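Side-chain contacts in response regulator receiver domain protein (CheY-like) (Methylobacillus flagellatus KT, PDB 3I42), which probably serves as a phosphorylation-dependent receiver module in two-component signalling, although its particular pathway and output are not known: residues A[8-11]-A[15-18]; A[18-23]-A[28-33]; A[24-29]-A[107-112]; A[65-70]-A[92-97]; A[99-104]-A[113-118]. One frame throughout, in Å; residues are numbered along the deposited sequence.

Contact 1. Residues A[8-11]-A[15-18]; sequences IVED and AAET
Apolar packing accounts for most of the meeting between Glu-10 and the first turns of helix 13-25. The CG of Glu-10 lies 4.0 Å from the CB of Ala-16 and 3.9 Å from the backbone N of the same residue, so the aliphatic part of the acid rests on Ala-16, while its carboxylate end lies beside Ala-15. With CG anti to the backbone N (chi1 159°), the chain first runs out to the helix and then bends at its second torsion, which carries the carboxylate along to Ala-15. There the CB of Ala-15 is 4.0 Å from OE2 of Glu-10. Two residues earlier, on strand 4-9, Ile-8 adds a looser touch, its CD1 standing 4.1 Å from the O of Ala-16.

No hydrogen bond spans the two segments, and the polar end of Glu-10 is dealt with locally: OE2 accepts from the backbone N of Tyr-12. Its other oxygen, OE1, comes close to OD2 of Asp-54, the predicted phosphorylation site. An acidic pair directly after the first strand is a hallmark of receiver domains, where it helps bind the divalent metal, and Glu-10 with Asp-11 fits that place; no such metal is seen here. The small methyls of Ala-15 and Ala-16 thus let the helix sit close to the strand end, while the backbone amide of Tyr-12 orients a carboxylate directed at the probable phosphorylation pocket.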
# COMPACT_ATOMS: atom_id res chain seq x y z
N ILE A 8 12.13 -14.55 -7.17
CA ILE A 8 12.52 -13.30 -7.75
C ILE A 8 12.14 -13.30 -9.22
O ILE A 8 12.48 -14.22 -9.96
CB ILE A 8 14.05 -13.11 -7.64
CG1 ILE A 8 14.46 -13.03 -6.19
CG2 ILE A 8 14.50 -11.87 -8.40
CD1 ILE A 8 15.97 -13.49 -6.02
N VAL A 9 11.46 -12.23 -9.65
CA VAL A 9 11.08 -12.08 -11.06
C VAL A 9 11.79 -10.88 -11.67
O VAL A 9 11.48 -9.71 -11.38
CB VAL A 9 9.53 -11.93 -11.24
CG1 VAL A 9 9.20 -11.88 -12.74
CG2 VAL A 9 8.78 -13.09 -10.55
N GLU A 10 12.73 -11.18 -12.54
CA GLU A 10 13.68 -10.19 -12.98
C GLU A 10 14.37 -10.76 -14.20
O GLU A 10 14.85 -11.91 -14.16
CB GLU A 10 14.71 -9.94 -11.84
CG GLU A 10 16.03 -9.32 -12.26
CD GLU A 10 15.86 -8.02 -13.02
OE1 GLU A 10 15.17 -7.12 -12.51
OE2 GLU A 10 16.44 -7.89 -14.14
N ASP A 11 14.41 -9.97 -15.28
CA ASP A 11 14.91 -10.48 -16.56
C ASP A 11 16.42 -10.42 -16.78
O ASP A 11 16.93 -11.12 -17.66
CB ASP A 11 14.21 -9.82 -17.74
CG ASP A 11 14.25 -8.32 -17.66
OD1 ASP A 11 13.93 -7.76 -16.59
OD2 ASP A 11 14.60 -7.70 -18.70
N ALA A 15 21.58 -9.11 -12.38
CA ALA A 15 20.76 -8.51 -11.30
C ALA A 15 20.03 -9.56 -10.47
O ALA A 15 19.91 -9.44 -9.26
CB ALA A 15 19.76 -7.50 -11.88
N ALA A 16 19.54 -10.60 -11.15
CA ALA A 16 18.81 -11.66 -10.48
C ALA A 16 19.67 -12.45 -9.49
O ALA A 16 19.25 -12.70 -8.35
CB ALA A 16 18.17 -12.61 -11.52
N GLU A 17 20.87 -12.83 -9.91
CA GLU A 17 21.80 -13.55 -9.07
C GLU A 17 22.25 -12.75 -7.84
O GLU A 17 22.35 -13.29 -6.74
CB GLU A 17 23.01 -13.96 -9.92
CG GLU A 17 22.65 -14.89 -11.12
CD GLU A 17 23.85 -15.12 -12.09
OE1 GLU A 17 24.77 -14.25 -12.13
OE2 GLU A 17 23.87 -16.16 -12.83
N THR A 18 22.51 -11.45 -8.01
CA THR A 18 22.89 -10.56 -6.90
C THR A 18 21.75 -10.54 -5.91
O THR A 18 21.93 -10.84 -4.73
CB THR A 18 23.18 -9.13 -7.43
OG1 THR A 18 24.32 -9.18 -8.29
CG2 THR A 18 23.47 -8.14 -6.30

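Contact 2. Residues A[18-23]-A[28-33]; sequences TFKELL and FQADYV
Lys-20 lies over Ala-30 and ends its path near Tyr-32, and can be followed outward from a CB that already points at strand 28-33. Its CG, anti to the backbone N (chi1 176°), comes 4.1 Å from the CB of Ala-30. The next carbon, CD, approaches the edge of the Tyr-32 ring near its plane, 4.1 Å from CD2, and the two side chains run at about a right angle. CE is the nearest of the chain to the strand backbone, 3.3 Å from the O of Ala-30. A bend at the last torsion then turns NZ aside, to 3.7 Å from that carbonyl oxygen; its outside partner is OE2 of Glu-24, in a long, weak ion pair.

One turn on, Leu-23 fills the inner side: its CD1 packs 3.8 Å from the CB of Ala-30, and its CB is 4.0 Å from the CB of Phe-28. The Phe-28 N donates to the O of Leu-23 at 3.1 Å, with the donor above the carbonyl plane. This is the wider-spanning bond of the Schellman motif that ends the helix, reaching back five residues, and it ties Phe-28 to the last helical turn.

Helix and strand run almost antiparallel, their segment axes 165° apart, as the second half of a beta-alpha-beta crossover. Ile-8 of the adjoining strand 4-9 and Leu-112 and Leu-116 of helix 109-119 also pack on Leu-23.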
# COMPACT_ATOMS: atom_id res chain seq x y z
N THR A 18 22.51 -11.45 -8.01
CA THR A 18 22.89 -10.56 -6.90
C THR A 18 21.75 -10.54 -5.91
O THR A 18 21.93 -10.84 -4.73
CB THR A 18 23.18 -9.13 -7.43
OG1 THR A 18 24.32 -9.18 -8.29
CG2 THR A 18 23.47 -8.14 -6.30
N PHE A 19 20.56 -10.22 -6.40
CA PHE A 19 19.36 -10.21 -5.58
C PHE A 19 19.25 -11.52 -4.81
O PHE A 19 19.03 -11.53 -3.62
CB PHE A 19 18.14 -10.06 -6.49
CG PHE A 19 16.92 -9.53 -5.80
CD1 PHE A 19 16.02 -8.73 -6.50
CD2 PHE A 19 16.67 -9.80 -4.46
CE1 PHE A 19 14.89 -8.24 -5.86
CE2 PHE A 19 15.54 -9.32 -3.83
CZ PHE A 19 14.67 -8.53 -4.51
N LYS A 20 19.39 -12.64 -5.51
CA LYS A 20 19.33 -13.96 -4.90
C LYS A 20 20.42 -14.17 -3.81
O LYS A 20 20.16 -14.82 -2.77
CB LYS A 20 19.45 -14.97 -6.02
CG LYS A 20 19.51 -16.42 -5.62
CD LYS A 20 19.99 -17.16 -6.86
CE LYS A 20 19.62 -18.63 -6.88
NZ LYS A 20 20.39 -19.41 -5.88
N GLU A 21 21.62 -13.63 -4.04
CA GLU A 21 22.72 -13.66 -3.04
C GLU A 21 22.34 -12.91 -1.77
O GLU A 21 22.53 -13.39 -0.66
CB GLU A 21 23.95 -12.97 -3.61
CG GLU A 21 24.77 -13.75 -4.61
CD GLU A 21 26.16 -13.10 -4.83
OE1 GLU A 21 26.40 -12.49 -5.91
OE2 GLU A 21 27.00 -13.18 -3.88
N LEU A 22 21.79 -11.72 -1.95
CA LEU A 22 21.39 -10.93 -0.81
C LEU A 22 20.34 -11.64 0.03
O LEU A 22 20.47 -11.66 1.26
CB LEU A 22 20.85 -9.57 -1.25
CG LEU A 22 21.73 -8.58 -2.03
CD1 LEU A 22 20.92 -7.32 -2.35
CD2 LEU A 22 23.05 -8.24 -1.30
N LEU A 23 19.30 -12.18 -0.62
CA LEU A 23 18.22 -12.86 0.10
C LEU A 23 18.81 -14.03 0.88
O LEU A 23 18.45 -14.26 2.05
CB LEU A 23 17.12 -13.37 -0.86
CG LEU A 23 16.23 -12.31 -1.53
CD1 LEU A 23 15.28 -12.94 -2.50
CD2 LEU A 23 15.43 -11.57 -0.49
N PHE A 28 17.09 -16.67 3.41
CA PHE A 28 16.02 -17.13 2.54
C PHE A 28 16.59 -18.14 1.59
O PHE A 28 17.76 -18.07 1.25
CB PHE A 28 15.46 -15.96 1.73
CG PHE A 28 14.36 -15.25 2.42
CD1 PHE A 28 14.49 -14.88 3.77
CD2 PHE A 28 13.17 -15.00 1.76
CE1 PHE A 28 13.43 -14.23 4.45
CE2 PHE A 28 12.12 -14.36 2.40
CZ PHE A 28 12.23 -13.97 3.74
N GLN A 29 15.77 -19.08 1.15
CA GLN A 29 16.09 -19.78 -0.10
C GLN A 29 15.36 -19.03 -1.21
O GLN A 29 14.20 -18.65 -1.03
CB GLN A 29 15.64 -21.24 -0.06
CG GLN A 29 16.35 -22.11 -1.11
CD GLN A 29 15.40 -23.09 -1.82
OE1 GLN A 29 14.91 -24.05 -1.21
NE2 GLN A 29 15.16 -22.86 -3.13
N ALA A 30 16.01 -18.84 -2.35
CA ALA A 30 15.47 -17.99 -3.41
C ALA A 30 15.71 -18.55 -4.79
O ALA A 30 16.83 -18.94 -5.08
CB ALA A 30 16.07 -16.59 -3.32
N ASP A 31 14.66 -18.60 -5.62
CA ASP A 31 14.78 -18.87 -7.07
C ASP A 31 14.50 -17.59 -7.82
O ASP A 31 13.85 -16.68 -7.32
CB ASP A 31 13.74 -19.89 -7.56
CG ASP A 31 13.62 -21.12 -6.67
OD1 ASP A 31 14.61 -21.45 -5.98
OD2 ASP A 31 12.54 -21.76 -6.65
N TYR A 32 14.95 -17.56 -9.05
CA TYR A 32 14.59 -16.47 -9.90
C TYR A 32 14.07 -17.01 -11.23
O TYR A 32 14.48 -18.08 -11.68
CB TYR A 32 15.75 -15.49 -10.07
CG TYR A 32 16.91 -15.92 -10.97
CD1 TYR A 32 16.86 -15.74 -12.35
CD2 TYR A 32 18.11 -16.43 -10.41
CE1 TYR A 32 17.92 -16.11 -13.17
CE2 TYR A 32 19.19 -16.81 -11.21
CZ TYR A 32 19.09 -16.64 -12.60
OH TYR A 32 20.14 -16.99 -13.42
N VAL A 33 13.19 -16.24 -11.85
CA VAL A 33 12.76 -16.51 -13.20
C VAL A 33 12.86 -15.20 -13.92
O VAL A 33 12.93 -14.15 -13.29
CB VAL A 33 11.30 -17.04 -13.23
CG1 VAL A 33 11.26 -18.44 -12.71
CG2 VAL A 33 10.40 -16.14 -12.43

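Contact 3. Residues A[24-29]-A[107-112]; sequences EMLGFQ and IDIASL
Leu-26 and Ile-109 form the firm half of this contact, with Leu-112 closing it on the inner side. CD1 of Leu-26 is placed between two partners: it lies 3.8 Å from CG1 of Ile-109 and also 3.8 Å from CB of Leu-112, one helical turn further on. Its sister branch CD2 meets CG2 of Ile-109 at 4.1 Å, so both methyls of the leucine are in use. Leu-26 and Ile-109 lie alongside each other, pointing opposite ways, which brings branch against branch along their length. The leucine has CG anti to its carbonyl carbon (chi1 -77°), and from a CB already facing helix 109-119 this sends the fork straight to that helix.

The outer half is weaker evidence for packing. Met-25, an exposed residue, lies beside Ile-109, but the modelled ends of the two side chains, CE of Met-25 and CD1 of Ile-109, are implausibly close, which leaves the detail of this pair doubtful.

Both segments hold a helix end. Gly-27, with phi 98°, breaks helix 13-25 in a Schellman motif, one of whose bonds runs from its N to the O of Glu-24. Asp-108 is the N-cap of helix 109-119, and its OD1 accepts from the N of Ser-111 at 3.1 Å, nearly along the C-O axis of the carboxylate. The C-terminal end of one helix is therefore set beside the N-terminal end of the other on the same side of the sheet, where Leu-22, Leu-23 and Phe-19 of helix 13-25 continue the apolar seam inward.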
# COMPACT_ATOMS: atom_id res chain seq x y z
N GLU A 24 19.71 -14.76 0.24
CA GLU A 24 20.37 -15.90 0.88
C GLU A 24 21.23 -15.50 2.09
O GLU A 24 21.18 -16.13 3.14
CB GLU A 24 21.19 -16.65 -0.14
CG GLU A 24 20.32 -17.46 -1.07
CD GLU A 24 21.13 -18.19 -2.14
OE1 GLU A 24 22.28 -17.75 -2.43
OE2 GLU A 24 20.62 -19.20 -2.68
N MET A 25 21.98 -14.41 1.96
CA MET A 25 22.71 -13.88 3.10
C MET A 25 21.79 -13.54 4.27
O MET A 25 22.23 -13.49 5.41
CB MET A 25 23.48 -12.64 2.70
CG MET A 25 24.83 -12.90 2.04
SD MET A 25 25.67 -11.32 1.82
CE MET A 25 25.16 -10.52 3.30
N LEU A 26 20.52 -13.27 3.99
CA LEU A 26 19.58 -12.88 5.05
C LEU A 26 18.76 -14.07 5.52
O LEU A 26 17.89 -13.90 6.36
CB LEU A 26 18.67 -11.75 4.61
CG LEU A 26 19.24 -10.32 4.58
CD1 LEU A 26 18.48 -9.42 3.58
CD2 LEU A 26 19.25 -9.70 5.98
N GLY A 27 19.05 -15.26 4.98
CA GLY A 27 18.41 -16.51 5.45
C GLY A 27 17.21 -17.06 4.68
O GLY A 27 16.39 -17.82 5.23
N PHE A 28 17.09 -16.67 3.41
CA PHE A 28 16.02 -17.13 2.54
C PHE A 28 16.59 -18.14 1.59
O PHE A 28 17.76 -18.07 1.25
CB PHE A 28 15.46 -15.96 1.73
CG PHE A 28 14.36 -15.25 2.42
CD1 PHE A 28 14.49 -14.88 3.77
CD2 PHE A 28 13.17 -15.00 1.76
CE1 PHE A 28 13.43 -14.23 4.45
CE2 PHE A 28 12.12 -14.36 2.40
CZ PHE A 28 12.23 -13.97 3.74
N GLN A 29 15.77 -19.08 1.15
CA GLN A 29 16.09 -19.78 -0.10
C GLN A 29 15.36 -19.03 -1.21
O GLN A 29 14.20 -18.65 -1.03
CB GLN A 29 15.64 -21.24 -0.06
CG GLN A 29 16.35 -22.11 -1.11
CD GLN A 29 15.40 -23.09 -1.82
OE1 GLN A 29 14.91 -24.05 -1.21
NE2 GLN A 29 15.16 -22.86 -3.13
N ILE A 107 18.76 -2.32 -4.96
CA ILE A 107 18.40 -3.10 -3.77
C ILE A 107 19.63 -3.37 -2.91
O ILE A 107 20.73 -3.61 -3.42
CB ILE A 107 17.69 -4.45 -4.15
CG1 ILE A 107 16.40 -4.22 -4.97
CG2 ILE A 107 17.33 -5.27 -2.93
CD1 ILE A 107 15.43 -3.20 -4.37
N ASP A 108 19.45 -3.36 -1.60
CA ASP A 108 20.53 -3.76 -0.69
C ASP A 108 19.96 -4.41 0.56
O ASP A 108 18.76 -4.33 0.82
CB ASP A 108 21.46 -2.56 -0.38
CG ASP A 108 20.76 -1.43 0.36
OD1 ASP A 108 19.62 -1.60 0.85
OD2 ASP A 108 21.37 -0.34 0.46
N ILE A 109 20.84 -5.04 1.34
CA ILE A 109 20.44 -5.80 2.53
C ILE A 109 19.63 -4.98 3.54
O ILE A 109 18.78 -5.53 4.24
CB ILE A 109 21.67 -6.48 3.18
CG1 ILE A 109 21.81 -7.89 2.62
CG2 ILE A 109 21.58 -6.51 4.71
CD1 ILE A 109 23.20 -8.23 2.25
N ALA A 110 19.88 -3.67 3.60
CA ALA A 110 19.24 -2.81 4.61
C ALA A 110 17.78 -2.57 4.28
O ALA A 110 16.93 -2.43 5.17
CB ALA A 110 19.95 -1.47 4.71
N SER A 111 17.49 -2.47 3.00
CA SER A 111 16.12 -2.20 2.57
C SER A 111 15.32 -3.51 2.59
O SER A 111 14.13 -3.52 2.93
CB SER A 111 16.13 -1.50 1.21
OG SER A 111 16.81 -2.28 0.24
N LEU A 112 16.01 -4.63 2.29
CA LEU A 112 15.41 -5.97 2.35
C LEU A 112 15.09 -6.47 3.74
O LEU A 112 14.04 -7.07 3.96
CB LEU A 112 16.30 -7.02 1.67
CG LEU A 112 16.22 -7.17 0.16
CD1 LEU A 112 17.29 -8.17 -0.27
CD2 LEU A 112 14.82 -7.63 -0.25

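Contact 4. Residues A[65-70]-A[92-97]; sequences LVKQLR and GKEACE
Lys-67 and Glu-94 reach out from two neighbouring helices and meet at about a right angle, ammonium against carboxylate. The span is wide, since the nearest CA atoms of the two segments, those of Lys-67 and Glu-94, are 9.7 Å apart, and it is bridged by an outstretched lysine whose second and third torsions are both close to 180°. Only at the end does the chain turn: the fourth torsion, 146°, brings NZ to 2.7 Å from OE1 of Glu-94. The nitrogen comes from the syn side of that oxygen, yet 30° out of the carboxylate plane, giving a hydrogen-bonded salt bridge of one oxygen. OE2 of Glu-94 is nearer to the carbon than to the nitrogen, 3.3 Å from CE of Lys-67, so the carboxylate does not grip the ammonium with both oxygens. Glu-94 itself bends at its second torsion to present this group.

A second salt bridge lies within helix 93-98. NZ of Lys-93 donates to OE2 of Glu-97, one turn ahead, at 2.8 Å and from above the carboxylate plane. On the other helix Arg-70 turns to different partners, forming a salt bridge with Asp-100 and a hydrogen bond to the O of Leu-98.

Below this polar surface Cys-96 forms a disulfide with Cys-96 of the second subunit, so helix 93-98 belongs to the dimer interface. Between the two segments themselves this is a surface link made by a single ion pair, with no apolar side-chain contact; in contact with solvent it would probably contribute modestly and remain sensitive to ionic strength.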
# COMPACT_ATOMS: atom_id res chain seq x y z
N LEU A 65 1.20 -8.54 -13.84
CA LEU A 65 1.62 -9.86 -13.35
C LEU A 65 1.12 -10.17 -11.93
O LEU A 65 0.70 -11.28 -11.66
CB LEU A 65 3.14 -10.06 -13.44
CG LEU A 65 3.63 -11.42 -12.94
CD1 LEU A 65 3.11 -12.58 -13.83
CD2 LEU A 65 5.14 -11.45 -12.93
N VAL A 66 1.19 -9.21 -11.01
CA VAL A 66 0.81 -9.53 -9.63
C VAL A 66 -0.70 -9.87 -9.53
O VAL A 66 -1.09 -10.73 -8.76
CB VAL A 66 1.23 -8.43 -8.63
CG1 VAL A 66 0.37 -7.23 -8.79
CG2 VAL A 66 1.14 -8.95 -7.19
N LYS A 67 -1.52 -9.22 -10.35
CA LYS A 67 -2.95 -9.55 -10.44
C LYS A 67 -3.17 -10.98 -10.86
O LYS A 67 -4.05 -11.63 -10.32
CB LYS A 67 -3.66 -8.66 -11.43
CG LYS A 67 -3.77 -7.24 -11.03
CD LYS A 67 -4.45 -6.45 -12.15
CE LYS A 67 -4.61 -5.00 -11.75
NZ LYS A 67 -4.47 -4.11 -12.95
N GLN A 68 -2.37 -11.49 -11.81
CA GLN A 68 -2.45 -12.92 -12.20
C GLN A 68 -2.02 -13.87 -11.11
O GLN A 68 -2.70 -14.86 -10.83
CB GLN A 68 -1.63 -13.27 -13.46
CG GLN A 68 -1.59 -12.29 -14.64
CD GLN A 68 -2.95 -11.75 -15.06
OE1 GLN A 68 -3.86 -12.52 -15.35
NE2 GLN A 68 -3.10 -10.41 -15.10
N LEU A 69 -0.87 -13.59 -10.50
CA LEU A 69 -0.31 -14.47 -9.46
C LEU A 69 -1.20 -14.57 -8.23
O LEU A 69 -1.37 -15.66 -7.67
CB LEU A 69 1.10 -14.00 -9.04
CG LEU A 69 2.18 -13.91 -10.12
CD1 LEU A 69 3.50 -13.34 -9.53
CD2 LEU A 69 2.44 -15.26 -10.77
N ARG A 70 -1.79 -13.45 -7.82
CA ARG A 70 -2.75 -13.45 -6.72
C ARG A 70 -3.97 -14.34 -6.99
O ARG A 70 -4.58 -14.86 -6.05
CB ARG A 70 -3.25 -12.04 -6.45
CG ARG A 70 -2.29 -11.19 -5.63
CD ARG A 70 -3.00 -9.96 -5.07
NE ARG A 70 -2.08 -9.12 -4.31
CZ ARG A 70 -1.65 -9.40 -3.08
NH1 ARG A 70 -2.03 -10.52 -2.46
NH2 ARG A 70 -0.80 -8.57 -2.49
N GLY A 92 1.08 3.65 -8.82
CA GLY A 92 -0.18 4.35 -8.65
C GLY A 92 -1.05 3.69 -7.61
O GLY A 92 -0.59 2.91 -6.76
N LYS A 93 -2.33 4.00 -7.68
CA LYS A 93 -3.35 3.51 -6.76
C LYS A 93 -3.45 1.97 -6.65
O LYS A 93 -3.50 1.44 -5.54
CB LYS A 93 -4.70 4.08 -7.20
CG LYS A 93 -5.82 3.70 -6.32
CD LYS A 93 -7.08 4.36 -6.79
CE LYS A 93 -8.21 3.96 -5.87
NZ LYS A 93 -8.40 2.48 -5.91
N GLU A 94 -3.50 1.29 -7.79
CA GLU A 94 -3.60 -0.18 -7.85
C GLU A 94 -2.32 -0.88 -7.37
O GLU A 94 -2.39 -1.92 -6.74
CB GLU A 94 -3.94 -0.66 -9.28
CG GLU A 94 -5.45 -0.77 -9.57
CD GLU A 94 -5.78 -1.91 -10.55
OE1 GLU A 94 -5.24 -1.88 -11.70
OE2 GLU A 94 -6.57 -2.83 -10.17
N ALA A 95 -1.17 -0.29 -7.65
CA ALA A 95 0.11 -0.82 -7.15
C ALA A 95 0.19 -0.76 -5.62
O ALA A 95 0.55 -1.73 -4.97
CB ALA A 95 1.29 -0.09 -7.79
N CYS A 96 -0.17 0.38 -5.05
CA CYS A 96 -0.38 0.49 -3.60
C CYS A 96 -1.30 -0.61 -3.07
O CYS A 96 -1.03 -1.23 -2.03
CB CYS A 96 -0.95 1.87 -3.27
SG CYS A 96 0.21 3.25 -3.51
N GLU A 97 -2.38 -0.91 -3.80
CA GLU A 97 -3.36 -1.87 -3.30
C GLU A 97 -2.91 -3.32 -3.43
O GLU A 97 -3.18 -4.12 -2.54
CB GLU A 97 -4.71 -1.65 -3.96
CG GLU A 97 -5.30 -0.28 -3.62
CD GLU A 97 -6.55 0.05 -4.39
OE1 GLU A 97 -6.70 -0.49 -5.50
OE2 GLU A 97 -7.38 0.85 -3.89

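Contact 5. Residues A[99-104]-A[113-118]; sequences FDFYLE and EPILQS
Ile-115 faces Phe-101 and Leu-103 with its two branches set by chi1 -63°: CG2 stands anti to the backbone N and CG1 anti to the carbonyl carbon. Phe-101 has its ring carbon CG anti to its own carbonyl carbon too, which lays the ring alongside helix 109-119. In the doubly wound alpha/beta fold of receiver domains this joins the last strand, 101-104, to the C-terminal helix that runs back almost antiparallel to it.

The methyl CG2 of Ile-115 sits over one face of the Phe-101 ring, 4.2 Å from the ring centroid and 21° off the normal, a CH-pi contact displaced toward the rim. The nearest ring atom to it is CG of Phe-101, at 3.9 Å. The longer branch of the isoleucine, extended at chi2, passes the other way to Leu-103: its CD1 lies 3.6 Å from CG of Leu-103 and the same distance from CD2. One buried residue thereby packs on two side chains that project from the same side of the strand.

At the far end of the ring Ser-118 takes over. Its CB is 3.8 Å from CZ of Phe-101, approaching neither squarely over the face nor in the plane. Tyr-102 leaves the strand on the other side, where its OH is hydrogen-bonded to O of Cys-96 of the same chain and its side chain packs on Cys-96 of the second subunit. The serine hydroxyl is turned back into its own helix: O of Pro-114 accepts from OG of Ser-118 at 3.0 Å and from N of Ser-118, also at 3.0 Å, the two donors coming from opposite faces of the carbonyl plane.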
# COMPACT_ATOMS: atom_id res chain seq x y z
N PHE A 99 0.33 -4.71 -4.07
CA PHE A 99 1.59 -5.20 -3.48
C PHE A 99 1.57 -4.99 -1.98
O PHE A 99 0.89 -4.11 -1.48
CB PHE A 99 2.79 -4.49 -4.05
CG PHE A 99 3.09 -4.85 -5.45
CD1 PHE A 99 3.88 -5.97 -5.73
CD2 PHE A 99 2.64 -4.05 -6.49
CE1 PHE A 99 4.18 -6.31 -7.05
CE2 PHE A 99 2.93 -4.39 -7.82
CZ PHE A 99 3.71 -5.51 -8.10
N ASP A 100 2.31 -5.82 -1.26
CA ASP A 100 2.37 -5.72 0.19
C ASP A 100 3.55 -4.86 0.65
O ASP A 100 3.48 -4.21 1.69
CB ASP A 100 2.45 -7.13 0.78
CG ASP A 100 1.28 -8.02 0.35
OD1 ASP A 100 0.14 -7.72 0.74
OD2 ASP A 100 1.51 -9.01 -0.37
N PHE A 101 4.64 -4.89 -0.13
CA PHE A 101 5.87 -4.17 0.19
C PHE A 101 6.44 -3.60 -1.08
O PHE A 101 6.14 -4.05 -2.17
CB PHE A 101 6.93 -5.08 0.87
CG PHE A 101 6.42 -5.84 2.06
CD1 PHE A 101 6.42 -5.28 3.33
CD2 PHE A 101 5.94 -7.14 1.92
CE1 PHE A 101 5.93 -5.99 4.41
CE2 PHE A 101 5.47 -7.87 3.01
CZ PHE A 101 5.45 -7.30 4.25
N TYR A 102 7.27 -2.59 -0.93
CA TYR A 102 7.75 -1.85 -2.07
C TYR A 102 9.24 -1.60 -1.84
O TYR A 102 9.62 -1.26 -0.74
CB TYR A 102 6.94 -0.53 -2.23
CG TYR A 102 5.45 -0.67 -1.91
CD1 TYR A 102 4.48 -0.90 -2.94
CD2 TYR A 102 5.00 -0.59 -0.60
CE1 TYR A 102 3.08 -1.03 -2.62
CE2 TYR A 102 3.63 -0.74 -0.28
CZ TYR A 102 2.69 -0.95 -1.29
OH TYR A 102 1.37 -1.08 -0.91
N LEU A 103 10.04 -1.82 -2.88
CA LEU A 103 11.49 -1.63 -2.89
C LEU A 103 11.85 -0.70 -4.02
O LEU A 103 11.24 -0.74 -5.09
CB LEU A 103 12.19 -2.97 -3.15
CG LEU A 103 12.33 -3.89 -1.95
CD1 LEU A 103 12.86 -5.23 -2.41
CD2 LEU A 103 13.29 -3.26 -0.93
N GLU A 104 12.84 0.15 -3.81
CA GLU A 104 13.31 1.00 -4.89
C GLU A 104 14.73 0.55 -5.24
O GLU A 104 15.53 0.32 -4.34
CB GLU A 104 13.30 2.44 -4.39
CG GLU A 104 13.27 3.49 -5.46
CD GLU A 104 13.35 4.88 -4.85
OE1 GLU A 104 12.69 5.13 -3.82
OE2 GLU A 104 14.09 5.71 -5.41
N GLU A 113 15.99 -6.23 4.67
CA GLU A 113 15.84 -6.79 6.01
C GLU A 113 14.45 -6.54 6.69
O GLU A 113 13.85 -7.48 7.17
CB GLU A 113 17.06 -6.44 6.89
CG GLU A 113 17.05 -7.11 8.26
CD GLU A 113 16.33 -6.27 9.29
OE1 GLU A 113 16.35 -5.02 9.16
OE2 GLU A 113 15.75 -6.85 10.23
N PRO A 114 13.93 -5.28 6.72
CA PRO A 114 12.61 -5.11 7.37
C PRO A 114 11.46 -5.88 6.68
O PRO A 114 10.54 -6.34 7.36
CB PRO A 114 12.34 -3.60 7.28
CG PRO A 114 13.32 -3.06 6.31
CD PRO A 114 14.48 -4.00 6.23
N ILE A 115 11.53 -6.03 5.36
CA ILE A 115 10.54 -6.82 4.62
C ILE A 115 10.57 -8.28 5.07
O ILE A 115 9.55 -8.89 5.34
CB ILE A 115 10.79 -6.77 3.08
CG1 ILE A 115 10.63 -5.34 2.56
CG2 ILE A 115 9.84 -7.73 2.37
CD1 ILE A 115 10.94 -5.18 1.08
N LEU A 116 11.78 -8.81 5.17
CA LEU A 116 11.96 -10.22 5.48
C LEU A 116 11.55 -10.44 6.92
O LEU A 116 11.09 -11.52 7.29
CB LEU A 116 13.41 -10.65 5.17
CG LEU A 116 13.78 -11.03 3.70
CD1 LEU A 116 13.07 -10.20 2.67
CD2 LEU A 116 15.30 -11.05 3.39
N GLN A 117 11.65 -9.38 7.73
CA GLN A 117 11.29 -9.43 9.14
C GLN A 117 9.77 -9.47 9.34
O GLN A 117 9.29 -10.20 10.20
CB GLN A 117 11.88 -8.25 9.90
CG GLN A 117 12.27 -8.55 11.34
CD GLN A 117 12.86 -7.36 12.05
OE1 GLN A 117 13.01 -7.36 13.28
NE2 GLN A 117 13.21 -6.32 11.29
N SER A 118 9.04 -8.68 8.54
CA SER A 118 7.57 -8.70 8.53
C SER A 118 6.98 -10.02 8.05
O SER A 118 6.06 -10.54 8.67
CB SER A 118 7.02 -7.58 7.65
OG SER A 118 7.58 -6.34 8.06

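Contacts 1, 2 and 3 follow helix 13-25 from its start to its end: contacts 1 and 2 have centres 7 Å apart and are joined by sheet pairing, with Ile-8 N 2.7 Å from Asp-31 O. Contact 3 continues into contact 5 through helix 109-119, where CD1 of Leu-26 lies 3.6 Å from CD2 of Leu-116. Contact 4 is on the opposite side of the chain's centre from contacts 1, 2 and 3, about 23 Å from contact 3 between centres, yet NH2 of Arg-70 and OD2 of Asp-100 bridge it to contact 5 at 3.2 Å. Contact 1 borders the predicted phosphorylation site, whereas contacts 4 and 5 both reach the second subunit.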